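Local structure of DNA methyltransferase (Nicotiana tabacum, 4ONQ) at residues I13-P18 and E89-L94; P37-Y42 and S221-L226; S58-I63 and S336-Y341; R78-I83 and L122-T127; R271-W274 and N278-G281. The protein probably methylates cytosine at C5 in DNA with S-adenosylmethionine as methyl donor, this chain being the catalytic domain of a plant DRM de novo methyltransferase. The protein carries 5 engineered substitutions. All blocks are in the same frame, centred on the assembly; numbering follows the deposited sequence.

Contact 1. Residues I13-P18 and E89-L94; sequences IGFGVP and ENRFPL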
# COMPACT_ATOMS: atom_id res chain seq x y z
N ILE A 13 7.90 -12.72 4.78
CA ILE A 13 6.57 -12.97 5.19
C ILE A 13 6.27 -12.36 6.52
O ILE A 13 5.27 -12.63 7.11
CB ILE A 13 6.29 -14.45 5.19
CG1 ILE A 13 7.36 -15.20 5.95
CG2 ILE A 13 6.25 -14.94 3.76
CD1 ILE A 13 6.92 -16.56 6.39
N GLY A 14 7.16 -11.54 7.01
CA GLY A 14 6.92 -10.94 8.29
C GLY A 14 6.71 -11.99 9.35
O GLY A 14 7.45 -12.94 9.41
N PHE A 15 5.68 -11.81 10.15
CA PHE A 15 5.36 -12.75 11.19
C PHE A 15 4.44 -13.75 10.60
O PHE A 15 3.93 -14.59 11.28
CB PHE A 15 4.64 -12.09 12.34
CG PHE A 15 5.46 -11.11 13.06
CD1 PHE A 15 6.57 -11.52 13.73
CD2 PHE A 15 5.13 -9.80 13.06
CE1 PHE A 15 7.35 -10.62 14.40
CE2 PHE A 15 5.90 -8.88 13.72
CZ PHE A 15 7.02 -9.30 14.39
N GLY A 16 4.17 -13.62 9.33
CA GLY A 16 3.32 -14.59 8.67
C GLY A 16 2.44 -13.99 7.58
O GLY A 16 1.98 -12.86 7.69
N VAL A 17 2.21 -14.77 6.53
CA VAL A 17 1.30 -14.38 5.47
C VAL A 17 0.29 -15.51 5.28
O VAL A 17 0.60 -16.67 5.55
CB VAL A 17 2.06 -14.07 4.15
CG1 VAL A 17 2.91 -12.82 4.30
CG2 VAL A 17 2.90 -15.26 3.73
N PRO A 18 -0.93 -15.18 4.82
CA PRO A 18 -2.01 -16.17 4.77
C PRO A 18 -1.75 -17.34 3.84
O PRO A 18 -2.22 -18.45 4.09
CB PRO A 18 -3.20 -15.35 4.25
CG PRO A 18 -2.59 -14.26 3.47
CD PRO A 18 -1.36 -13.89 4.24
N GLU A 89 -1.10 -11.91 16.37
CA GLU A 89 -1.81 -13.17 16.26
C GLU A 89 -3.29 -12.97 15.92
O GLU A 89 -3.85 -11.90 16.15
CB GLU A 89 -1.65 -13.99 17.54
CG GLU A 89 -0.20 -14.35 17.85
CD GLU A 89 -0.01 -14.85 19.26
OE1 GLU A 89 1.13 -15.21 19.62
OE2 GLU A 89 -1.00 -14.88 20.02
N ASN A 90 -3.90 -14.03 15.38
CA ASN A 90 -5.30 -14.00 14.94
C ASN A 90 -5.54 -13.01 13.81
O ASN A 90 -6.56 -12.31 13.78
CB ASN A 90 -6.24 -13.73 16.11
CG ASN A 90 -6.07 -14.74 17.24
OD1 ASN A 90 -5.96 -15.94 17.00
ND2 ASN A 90 -6.03 -14.24 18.47
N ARG A 91 -4.60 -12.96 12.87
CA ARG A 91 -4.74 -12.16 11.67
C ARG A 91 -5.48 -12.97 10.62
O ARG A 91 -5.20 -14.15 10.44
CB ARG A 91 -3.36 -11.79 11.11
CG ARG A 91 -2.59 -10.78 11.93
CD ARG A 91 -1.17 -10.67 11.41
NE ARG A 91 -0.49 -9.48 11.91
CZ ARG A 91 0.76 -9.15 11.62
NH1 ARG A 91 1.48 -9.93 10.82
NH2 ARG A 91 1.29 -8.04 12.12
N PHE A 92 -6.42 -12.33 9.94
CA PHE A 92 -7.13 -12.98 8.84
C PHE A 92 -7.06 -12.10 7.59
O PHE A 92 -7.02 -10.87 7.70
CB PHE A 92 -8.57 -13.31 9.23
CG PHE A 92 -9.38 -12.12 9.69
CD1 PHE A 92 -10.14 -11.39 8.79
CD2 PHE A 92 -9.40 -11.75 11.03
CE1 PHE A 92 -10.89 -10.30 9.20
CE2 PHE A 92 -10.14 -10.65 11.45
CZ PHE A 92 -10.89 -9.93 10.54
N PRO A 93 -7.02 -12.71 6.41
CA PRO A 93 -6.95 -11.94 5.17
C PRO A 93 -8.33 -11.52 4.66
O PRO A 93 -9.34 -12.06 5.09
CB PRO A 93 -6.32 -12.92 4.18
CG PRO A 93 -6.78 -14.25 4.66
CD PRO A 93 -6.86 -14.16 6.16
N LEU A 94 -8.34 -10.53 3.76
CA LEU A 94 -9.54 -10.13 3.05
C LEU A 94 -9.92 -11.25 2.09
O LEU A 94 -9.05 -11.87 1.47
CB LEU A 94 -9.24 -8.85 2.26
CG LEU A 94 -9.97 -7.55 2.59
CD1 LEU A 94 -10.24 -7.42 4.06
CD2 LEU A 94 -9.16 -6.36 2.08

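Contact 2. Residues P37-Y42 and S221-L226; sequences PPFFYY and SVLKDL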
# COMPACT_ATOMS: atom_id res chain seq x y z
N PRO A 37 -2.57 2.73 24.22
CA PRO A 37 -3.25 3.46 23.15
C PRO A 37 -2.48 4.73 22.82
O PRO A 37 -1.91 5.34 23.72
CB PRO A 37 -4.60 3.81 23.77
CG PRO A 37 -4.77 2.88 24.92
CD PRO A 37 -3.39 2.67 25.44
N PRO A 38 -2.47 5.14 21.54
CA PRO A 38 -3.18 4.52 20.42
C PRO A 38 -2.38 3.41 19.77
O PRO A 38 -1.22 3.20 20.12
CB PRO A 38 -3.28 5.67 19.43
CG PRO A 38 -1.98 6.38 19.61
CD PRO A 38 -1.68 6.30 21.10
N PHE A 39 -3.01 2.70 18.83
CA PHE A 39 -2.28 1.79 17.95
C PHE A 39 -1.66 2.62 16.85
O PHE A 39 -2.26 3.59 16.38
CB PHE A 39 -3.22 0.75 17.35
CG PHE A 39 -3.57 -0.36 18.29
CD1 PHE A 39 -2.62 -1.30 18.67
CD2 PHE A 39 -4.86 -0.49 18.80
CE1 PHE A 39 -2.94 -2.33 19.53
CE2 PHE A 39 -5.18 -1.52 19.67
CZ PHE A 39 -4.22 -2.44 20.03
N PHE A 40 -0.45 2.27 16.43
CA PHE A 40 0.16 2.98 15.32
C PHE A 40 0.73 2.04 14.27
O PHE A 40 1.15 0.93 14.58
CB PHE A 40 1.21 4.00 15.79
CG PHE A 40 2.52 3.40 16.19
CD1 PHE A 40 3.53 3.22 15.25
CD2 PHE A 40 2.77 3.04 17.50
CE1 PHE A 40 4.75 2.68 15.62
CE2 PHE A 40 3.99 2.50 17.88
CZ PHE A 40 4.98 2.32 16.93
N TYR A 41 0.72 2.51 13.03
CA TYR A 41 1.13 1.71 11.90
C TYR A 41 1.90 2.62 10.95
O TYR A 41 1.36 3.58 10.42
CB TYR A 41 -0.13 1.17 11.21
CG TYR A 41 0.10 0.12 10.15
CD1 TYR A 41 0.27 -1.23 10.48
CD2 TYR A 41 0.12 0.48 8.79
CE1 TYR A 41 0.46 -2.19 9.49
CE2 TYR A 41 0.30 -0.46 7.80
CZ TYR A 41 0.48 -1.79 8.15
OH TYR A 41 0.65 -2.71 7.14
N TYR A 42 3.19 2.33 10.78
CA TYR A 42 4.05 3.11 9.91
C TYR A 42 4.61 2.24 8.79
O TYR A 42 5.10 1.14 9.03
CB TYR A 42 5.21 3.75 10.69
CG TYR A 42 6.09 4.58 9.80
CD1 TYR A 42 5.67 5.83 9.36
CD2 TYR A 42 7.31 4.11 9.34
CE1 TYR A 42 6.45 6.59 8.53
CE2 TYR A 42 8.10 4.87 8.50
CZ TYR A 42 7.67 6.11 8.10
OH TYR A 42 8.43 6.89 7.25
N SER A 221 -6.45 -6.40 10.52
CA SER A 221 -7.62 -7.25 10.77
C SER A 221 -7.82 -7.55 12.25
O SER A 221 -8.94 -7.76 12.70
CB SER A 221 -7.51 -8.56 9.98
OG SER A 221 -6.43 -9.34 10.46
N VAL A 222 -6.72 -7.55 13.01
CA VAL A 222 -6.76 -7.76 14.45
C VAL A 222 -7.57 -6.69 15.18
O VAL A 222 -7.92 -6.85 16.35
CB VAL A 222 -5.34 -7.78 15.06
CG1 VAL A 222 -4.48 -8.84 14.38
CG2 VAL A 222 -4.70 -6.41 14.95
N LEU A 223 -7.86 -5.59 14.49
CA LEU A 223 -8.58 -4.48 15.11
C LEU A 223 -10.08 -4.68 15.13
O LEU A 223 -10.79 -4.02 15.90
CB LEU A 223 -8.26 -3.16 14.41
CG LEU A 223 -6.82 -2.68 14.48
CD1 LEU A 223 -6.70 -1.29 13.86
CD2 LEU A 223 -6.34 -2.69 15.92
N LYS A 224 -10.58 -5.59 14.29
CA LYS A 224 -12.02 -5.75 14.12
C LYS A 224 -12.75 -6.13 15.41
O LYS A 224 -13.82 -5.60 15.70
CB LYS A 224 -12.34 -6.76 13.02
CG LYS A 224 -13.82 -6.90 12.72
CD LYS A 224 -14.05 -7.76 11.49
CE LYS A 224 -15.51 -7.79 11.10
NZ LYS A 224 -16.05 -6.40 11.03
N ASP A 225 -12.17 -7.00 16.20
CA ASP A 225 -12.86 -7.37 17.40
C ASP A 225 -12.75 -6.29 18.43
O ASP A 225 -13.61 -6.11 19.23
CB ASP A 225 -12.30 -8.67 17.96
CG ASP A 225 -13.08 -9.86 17.51
OD1 ASP A 225 -14.20 -9.66 17.01
OD2 ASP A 225 -12.59 -11.01 17.66
N LEU A 226 -11.66 -5.55 18.39
CA LEU A 226 -11.39 -4.56 19.41
C LEU A 226 -12.32 -3.34 19.37
O LEU A 226 -12.59 -2.74 20.41
CB LEU A 226 -9.93 -4.11 19.35
CG LEU A 226 -8.88 -5.19 19.59
CD1 LEU A 226 -7.49 -4.63 19.38
CD2 LEU A 226 -9.02 -5.77 20.98

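Contact 3. Residues S58-I63 and S336-Y341; sequences SSLYDI and SLFSSY. Engineered in segment 58-63: S58 (natural residue Arg), S59 (natural residue Phe). Engineered in segment 336-341: S339 (natural residue Tyr), S340 (natural residue Asp).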
# COMPACT_ATOMS: atom_id res chain seq x y z
N SER A 58 14.55 3.56 16.39
CA SER A 58 14.86 4.33 17.59
C SER A 58 13.84 5.44 17.81
O SER A 58 13.48 5.74 18.95
CB SER A 58 16.27 4.93 17.51
OG SER A 58 16.34 6.01 16.60
N SER A 59 13.35 6.02 16.72
CA SER A 59 12.37 7.09 16.81
C SER A 59 11.00 6.55 17.19
O SER A 59 10.19 7.26 17.79
CB SER A 59 12.28 7.85 15.49
OG SER A 59 13.51 8.48 15.18
N LEU A 60 10.75 5.29 16.86
CA LEU A 60 9.45 4.68 17.13
C LEU A 60 9.54 3.59 18.20
O LEU A 60 9.22 2.43 17.94
CB LEU A 60 8.84 4.10 15.85
CG LEU A 60 8.38 5.10 14.79
CD1 LEU A 60 7.79 4.38 13.58
CD2 LEU A 60 7.37 6.07 15.37
N TYR A 61 9.98 3.99 19.38
CA TYR A 61 9.88 3.15 20.57
C TYR A 61 10.61 1.81 20.45
O TYR A 61 10.18 0.81 21.02
CB TYR A 61 8.41 2.97 20.94
CG TYR A 61 7.63 4.27 20.80
CD1 TYR A 61 7.81 5.31 21.70
CD2 TYR A 61 6.75 4.47 19.74
CE1 TYR A 61 7.13 6.50 21.57
CE2 TYR A 61 6.06 5.66 19.60
CZ TYR A 61 6.25 6.67 20.52
OH TYR A 61 5.56 7.85 20.38
N ASP A 62 11.70 1.82 19.68
CA ASP A 62 12.61 0.67 19.54
C ASP A 62 12.05 -0.53 18.78
O ASP A 62 12.75 -1.53 18.61
CB ASP A 62 13.15 0.24 20.90
CG ASP A 62 13.88 1.34 21.61
OD1 ASP A 62 14.64 2.07 20.94
OD2 ASP A 62 13.69 1.49 22.84
N ILE A 63 10.81 -0.42 18.32
CA ILE A 63 10.14 -1.50 17.60
C ILE A 63 10.91 -1.94 16.34
O ILE A 63 11.40 -1.11 15.57
CB ILE A 63 8.69 -1.10 17.23
CG1 ILE A 63 7.91 -0.73 18.50
CG2 ILE A 63 7.99 -2.23 16.47
CD1 ILE A 63 6.43 -0.51 18.27
N SER A 336 12.31 14.40 7.73
CA SER A 336 11.60 15.52 8.33
C SER A 336 10.11 15.37 8.23
O SER A 336 9.38 15.96 9.00
CB SER A 336 12.00 16.83 7.68
OG SER A 336 10.99 17.79 7.85
N LEU A 337 9.67 14.58 7.28
CA LEU A 337 8.25 14.29 7.21
C LEU A 337 7.97 13.07 8.06
O LEU A 337 6.91 12.95 8.70
CB LEU A 337 7.83 14.07 5.76
CG LEU A 337 7.76 15.38 4.96
CD1 LEU A 337 7.86 15.12 3.47
CD2 LEU A 337 6.47 16.14 5.29
N PHE A 338 8.94 12.16 8.09
CA PHE A 338 8.93 11.08 9.06
C PHE A 338 8.98 11.69 10.45
O PHE A 338 8.30 11.22 11.37
CB PHE A 338 10.13 10.16 8.86
CG PHE A 338 10.35 9.21 10.00
CD1 PHE A 338 9.40 8.26 10.32
CD2 PHE A 338 11.51 9.27 10.75
CE1 PHE A 338 9.59 7.38 11.37
CE2 PHE A 338 11.72 8.39 11.81
CZ PHE A 338 10.75 7.45 12.11
N SER A 339 9.65 12.80 10.57
CA SER A 339 9.75 13.44 11.84
C SER A 339 8.45 14.01 12.20
O SER A 339 8.09 14.05 13.34
CB SER A 339 10.78 14.55 11.79
OG SER A 339 12.05 14.01 11.51
N SER A 340 7.75 14.48 11.22
CA SER A 340 6.40 14.98 11.46
C SER A 340 5.50 13.86 11.97
O SER A 340 4.72 14.06 12.92
CB SER A 340 5.82 15.60 10.19
OG SER A 340 6.52 16.78 9.83
N TYR A 341 5.62 12.69 11.36
CA TYR A 341 4.85 11.54 11.81
C TYR A 341 5.14 11.23 13.27
O TYR A 341 4.22 11.05 14.07
CB TYR A 341 5.15 10.31 10.94
CG TYR A 341 4.39 9.07 11.36
CD1 TYR A 341 3.17 8.76 10.79
CD2 TYR A 341 4.90 8.21 12.32
CE1 TYR A 341 2.47 7.63 11.17
CE2 TYR A 341 4.21 7.08 12.71
CZ TYR A 341 3.00 6.80 12.13
OH TYR A 341 2.31 5.67 12.52

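Contact 4. Residues R78-I83 and L122-T127; sequences RKRGYI and LNCLQT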
# COMPACT_ATOMS: atom_id res chain seq x y z
N ARG A 78 5.71 -5.92 -3.78
CA ARG A 78 5.98 -4.71 -3.09
C ARG A 78 6.62 -4.98 -1.75
O ARG A 78 6.03 -5.59 -0.90
CB ARG A 78 4.68 -3.97 -2.91
CG ARG A 78 4.80 -2.53 -2.57
CD ARG A 78 3.42 -1.95 -2.62
NE ARG A 78 3.44 -0.51 -2.76
CZ ARG A 78 3.50 0.13 -3.91
NH1 ARG A 78 3.49 1.42 -3.91
NH2 ARG A 78 3.55 -0.50 -5.04
N LYS A 79 7.82 -4.46 -1.56
CA LYS A 79 8.63 -4.78 -0.41
C LYS A 79 8.66 -3.66 0.54
O LYS A 79 9.12 -2.63 0.23
CB LYS A 79 10.05 -5.02 -0.85
CG LYS A 79 10.19 -6.26 -1.66
CD LYS A 79 11.61 -6.45 -2.06
CE LYS A 79 11.80 -7.81 -2.65
NZ LYS A 79 12.68 -7.75 -3.83
N ARG A 80 8.18 -3.91 1.72
CA ARG A 80 8.01 -2.85 2.65
C ARG A 80 8.37 -3.30 4.04
O ARG A 80 8.37 -4.45 4.36
CB ARG A 80 6.58 -2.30 2.57
CG ARG A 80 6.22 -1.62 1.27
CD ARG A 80 6.70 -0.20 1.30
NE ARG A 80 6.52 0.51 0.06
CZ ARG A 80 7.18 0.26 -1.05
NH1 ARG A 80 6.94 0.95 -2.14
NH2 ARG A 80 8.09 -0.68 -1.07
N GLY A 81 8.72 -2.33 4.84
CA GLY A 81 8.91 -2.51 6.27
C GLY A 81 7.82 -1.76 7.03
O GLY A 81 7.60 -0.56 6.80
N TYR A 82 7.13 -2.47 7.92
CA TYR A 82 6.06 -1.87 8.71
C TYR A 82 6.41 -1.86 10.19
O TYR A 82 6.61 -2.91 10.80
CB TYR A 82 4.75 -2.63 8.51
CG TYR A 82 4.32 -2.77 7.07
CD1 TYR A 82 3.45 -1.85 6.48
CD2 TYR A 82 4.77 -3.82 6.29
CE1 TYR A 82 3.05 -1.97 5.16
CE2 TYR A 82 4.38 -3.96 4.97
CZ TYR A 82 3.52 -3.03 4.41
OH TYR A 82 3.15 -3.18 3.09
N ILE A 83 6.49 -0.68 10.78
CA ILE A 83 6.69 -0.54 12.21
C ILE A 83 5.34 -0.34 12.87
O ILE A 83 4.64 0.61 12.54
CB ILE A 83 7.56 0.68 12.54
CG1 ILE A 83 8.87 0.64 11.75
CG2 ILE A 83 7.81 0.76 14.05
CD1 ILE A 83 10.00 -0.05 12.48
N LEU A 122 4.47 -9.42 -11.27
CA LEU A 122 4.95 -8.10 -11.67
C LEU A 122 5.91 -7.54 -10.62
O LEU A 122 5.89 -7.96 -9.47
CB LEU A 122 3.77 -7.15 -11.86
CG LEU A 122 2.84 -7.46 -13.04
CD1 LEU A 122 1.44 -6.93 -12.79
CD2 LEU A 122 3.40 -6.85 -14.32
N ASN A 123 6.75 -6.60 -11.04
CA ASN A 123 7.61 -5.88 -10.11
C ASN A 123 6.83 -4.82 -9.35
O ASN A 123 5.62 -4.68 -9.54
CB ASN A 123 8.79 -5.26 -10.85
CG ASN A 123 9.77 -6.29 -11.35
OD1 ASN A 123 9.55 -7.49 -11.20
ND2 ASN A 123 10.86 -5.84 -11.95
N CYS A 124 7.51 -4.08 -8.47
CA CYS A 124 6.88 -3.01 -7.70
C CYS A 124 6.20 -2.03 -8.64
O CYS A 124 6.78 -1.60 -9.64
CB CYS A 124 7.92 -2.29 -6.83
SG CYS A 124 7.21 -1.13 -5.62
N LEU A 125 4.95 -1.68 -8.34
CA LEU A 125 4.20 -0.77 -9.19
C LEU A 125 4.64 0.67 -8.94
O LEU A 125 4.56 1.15 -7.82
CB LEU A 125 2.70 -0.90 -8.92
CG LEU A 125 2.11 -2.30 -9.04
CD1 LEU A 125 0.66 -2.30 -8.56
CD2 LEU A 125 2.21 -2.81 -10.46
N GLN A 126 5.13 1.35 -9.98
CA GLN A 126 5.60 2.73 -9.81
C GLN A 126 4.78 3.77 -10.56
O GLN A 126 3.80 3.45 -11.24
CB GLN A 126 7.09 2.86 -10.18
CG GLN A 126 7.70 1.62 -10.79
CD GLN A 126 9.01 1.24 -10.13
OE1 GLN A 126 9.58 2.01 -9.36
NE2 GLN A 126 9.49 0.03 -10.42
N THR A 127 5.21 5.02 -10.45
CA THR A 127 4.45 6.16 -10.94
C THR A 127 4.59 6.39 -12.46
O THR A 127 3.65 6.80 -13.13
CB THR A 127 4.82 7.46 -10.18
OG1 THR A 127 6.23 7.70 -10.29
CG2 THR A 127 4.48 7.31 -8.70
O HOH W 1 3.66 -2.86 -5.98

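Contact 5. Residues R271-W274 and N278-G281; sequences RSWW and NQRG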
# COMPACT_ATOMS: atom_id res chain seq x y z
N ARG A 271 -12.75 11.86 -0.50
CA ARG A 271 -14.07 12.42 -0.20
C ARG A 271 -15.16 11.74 -1.04
O ARG A 271 -16.20 11.33 -0.51
CB ARG A 271 -14.06 13.93 -0.46
CG ARG A 271 -15.43 14.61 -0.31
CD ARG A 271 -15.96 14.56 1.12
NE ARG A 271 -15.05 15.19 2.08
CZ ARG A 271 -15.25 15.23 3.39
NH1 ARG A 271 -16.34 14.67 3.92
NH2 ARG A 271 -14.37 15.83 4.18
N SER A 272 -14.91 11.63 -2.34
CA SER A 272 -15.83 10.93 -3.23
C SER A 272 -16.08 9.51 -2.74
O SER A 272 -17.22 9.07 -2.67
CB SER A 272 -15.30 10.91 -4.66
OG SER A 272 -15.45 12.18 -5.27
N TRP A 273 -15.00 8.81 -2.38
CA TRP A 273 -15.13 7.45 -1.85
C TRP A 273 -15.96 7.42 -0.56
O TRP A 273 -16.73 6.48 -0.32
CB TRP A 273 -13.74 6.87 -1.57
CG TRP A 273 -13.79 5.54 -0.90
CD1 TRP A 273 -13.97 4.33 -1.50
CD2 TRP A 273 -13.66 5.27 0.51
NE1 TRP A 273 -13.96 3.33 -0.56
CE2 TRP A 273 -13.77 3.88 0.68
CE3 TRP A 273 -13.47 6.08 1.63
CZ2 TRP A 273 -13.69 3.28 1.93
CZ3 TRP A 273 -13.38 5.48 2.88
CH2 TRP A 273 -13.50 4.09 3.02
N TRP A 274 -15.77 8.41 0.27
CA TRP A 274 -16.41 8.48 1.54
C TRP A 274 -17.88 8.59 1.37
O TRP A 274 -18.63 7.95 2.06
CB TRP A 274 -15.87 9.64 2.35
CG TRP A 274 -16.30 9.71 3.77
CD1 TRP A 274 -17.36 10.38 4.30
CD2 TRP A 274 -15.66 9.11 4.91
NE1 TRP A 274 -17.41 10.23 5.63
CE2 TRP A 274 -16.44 9.48 6.06
CE3 TRP A 274 -14.56 8.32 5.08
CZ2 TRP A 274 -16.11 9.08 7.30
CZ3 TRP A 274 -14.26 7.91 6.34
CH2 TRP A 274 -15.01 8.29 7.43
N ASN A 278 -21.20 5.61 1.48
CA ASN A 278 -22.17 6.06 2.47
C ASN A 278 -21.69 5.97 3.91
O ASN A 278 -22.41 5.47 4.77
CB ASN A 278 -23.47 5.29 2.32
CG ASN A 278 -24.17 5.60 1.03
OD1 ASN A 278 -24.42 4.71 0.22
ND2 ASN A 278 -24.48 6.87 0.82
N GLN A 279 -20.48 6.44 4.17
CA GLN A 279 -19.98 6.48 5.54
C GLN A 279 -20.85 7.40 6.38
O GLN A 279 -21.13 8.53 6.00
CB GLN A 279 -18.54 6.98 5.56
CG GLN A 279 -17.58 6.13 4.76
CD GLN A 279 -17.45 4.72 5.30
OE1 GLN A 279 -17.64 4.48 6.50
NE2 GLN A 279 -17.14 3.78 4.43
N ARG A 280 -21.34 6.91 7.49
CA ARG A 280 -22.12 7.71 8.39
C ARG A 280 -21.28 8.56 9.30
O ARG A 280 -21.72 9.52 9.84
CB ARG A 280 -23.05 6.83 9.20
CG ARG A 280 -24.21 7.56 9.78
CD ARG A 280 -25.18 8.00 8.72
NE ARG A 280 -25.86 6.89 8.08
CZ ARG A 280 -26.90 6.26 8.56
NH1 ARG A 280 -27.41 6.63 9.69
NH2 ARG A 280 -27.43 5.29 7.89
N GLY A 281 -20.03 8.21 9.38
CA GLY A 281 -19.03 8.84 10.19
C GLY A 281 -18.47 10.09 9.60
O GLY A 281 -18.87 10.52 8.59

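Contact 1. Residues I13-P18 and E89-L94
P18 and P93 supply the apolar part of this contact: their rings run alongside each other in opposite senses, and P18 CB approaches P93 CG to 3.8 Å. Proline suits both places because its rigid ring gives a small greasy surface without a flexible end to order.

R91 makes the second touch by packing, without a bond to the other loop. Its chain is extended from CG to NE and brings NH1 within 4.1 Å of F15 CB, near the plane of the phenyl ring and at its edge. The carbonyl O of G16 lies by the guanidinium edge, but at 4.3 Å from NH1 it is too far for a bond. What anchors the arginine is a salt bridge from NH1 to E66, whose same carboxylate oxygen also accepts from F15 N, so one acid ties both loops together.

Backbone bonding shapes the first loop: G16 N donates to I13 O at 2.7 Å. G14 takes the positive phi of the turn, and G16 has backbone angles that a side chain would not tolerate. Helix 213-220 lies against P18 and R91. The site is a surface junction of two irregular loops, one bent by a type II' beta turn.

Contact 2. Residues P37-Y42 and S221-L226
F39 meets L223 and L226 through apolar contacts alone. The CD2 methyl of L223 stands over one face of the F39 ring, offset toward the rim, 4.3 Å from the ring centroid and 24° off the normal; this is a CH-pi contact, with CD2 of the ring as its nearest atom at 3.9 Å. L226 comes in at about a right angle to F39, its CD1 methyl 3.9 Å from F39 CE2. In both leucines CG stands anti to the carbonyl carbon (chi1 -64° and -62°), and being three residues apart in a helix-like run they present their methyls to the same ring. Leucine fits here because its branched end can set one methyl against the ring, while phenylalanine is long enough to reach out from a strand to it.

Backbone bonds settle each partner separately. K224 N donates to S221 O at 3.2 Å, and a weak bond joins L226 N to L223 O. F39 is bonded through its main chain to strand 309-312, whose L309 also touches F39 and L223. On the other side of strand 39-45, F40 packs on helix 337-352. Such alternation, with each face of an interior strand covered by a different layer, is typical of the alpha-beta-alpha sandwich of class I methyltransferases, the Rossmann-like fold to which this domain belongs.

Contact 3. Residues S58-I63 and S336-Y341
Where helix 50-59 ends, S59 and L60 pack against F338 and Y341 at the start of helix 337-352, so that a helix end and the beginning of another meet on one side of the central sheet. L60 is the first residue to leave helical geometry, and its two methyls serve different rings: CD1 lies at the edge of F338, 4.1 Å from CE1, while CD2 lies at the edge of Y341, 4.3 Å from CE2. A branched leucine suits this fork. The rings belong to residues one helical turn apart, and F338 reaches the contact because its CG is anti to the backbone N (chi1 167°). S59, an engineered replacement for phenylalanine, places CB 3.7 Å from F338 CZ; its hydroxyl is bonded back to T55 within its own helix.

In the class I methyltransferase fold this layer covers one face of the sheet, and here Y42 of strand 39-45 meets both aromatic rings. An alanine in place of F338 would probably open a gap beside L60 CD1 and S59 CB and deprive the Y42 ring of a neighbour. After L60 the chain reverses in a type I' turn, with I63 N bonded to L60 O at 3.3 Å. On the opposite segment S336 O accepts from both S340 N and the engineered S340 OG, while the neighbouring L337 touches the bound sinefungin.

Contact 4. Residues R78-I83 and L122-T127
The guanidinium of R78 has C124 SG over one face, 3.8 Å from NH2, and on that same face R80 NH1 lies 3.5 Å above the plane toward the rim. At its edge sit L125 O and, in plane, a water. The R80 guanidinium in turn has R78 CG over the centre of one face, while C124 SG stands 4.1 Å from R80 NH1. A thiol suits this place, being polarisable and small enough to touch both arginine heads from one side of the R78 plane.

R78 NH2 donates weakly to L125 O at 3.4 Å, and the water accepts from both NH2 and L125 N, the latter at 2.9 Å, bridging the segments. R78 gets there with an extended chain; NH1 has its stronger partner in G208 O. A leucine in place of R78 would probably cost L125 O its weak donor, the water one of its two donors, and G208 O its mate. R80, bent at chi2 (-83°), donates from NH2 to K79 O at 2.6 Å, coming from above the carbonyl plane, and its NE forms a salt bridge with E43.

Strand 79-84 runs antiparallel between strands 66-69 and 39-45, and R78 just precedes it, its side chain about 8 Å from the bound sinefungin. The contact links the start of this strand to the loop that packs, through L125, on helix 179-186.

Contact 5. Residues R271-W274 and N278-G281
W274 and Q279 are brought together by their torsions: the indole CG of W274 is anti to its own backbone N (chi1 -171°), while the Q279 chain bends at chi2 (-64°) and folds against the ring. Q279 CB stands over the indole face, 3.5 Å from the centroid of the five-membered ring and 17° off its normal, a CH-pi contact; CG follows it, 3.5 Å from W274 CD2. Glutamine fits because its aliphatic stem covers the ring while its amide serves other partners: NE2 is bonded to T277 OG1 and passes W273 CH2 at 3.9 Å.

Two bonds link the backbones and the ring edge. Q279 N donates to W274 O at 3.2 Å, nearly straight onto the oxygen. It is the outer bond of a Schellman motif ending the helix, in which N278, with positive phi, is the C' residue; asparagine tolerates that backbone form better than most residues. From the indole edge, NE1 makes a weak bond to G281 O at 3.3 Å, tying the tryptophan to the chain as it leaves the turn.

The helix 264-276 thus closes and the chain passes into strand 282-286, an outermost strand of the sheet that runs parallel to 254-260, in a beta-alpha-beta connection. W274 packs on L254 and V257 of that neighbouring strand, and W273 on E244 and V245 of helix 242-249.

In the fold
Contacts 2, 3 and 4 share the central sheet: Y42 N bonds I83 O between neighbouring strands, and Y341 OH probably bonds Y41 O. Contacts 2 and 3 reach its two faces by apolar and aromatic packing, whereas contact 4, nearest the chain's centre, depends on arginines, a thiol and a water. Contact 1 lies at the surface and joins loops by the packing of prolines and an arginine; it touches contact 2 where F92 N meets S221 OG. Contact 5, about 20 Å from the chain's centre, touches none of the others and is local, closing a helix before the edge strand 282-286 with a capping motif and a buried indole.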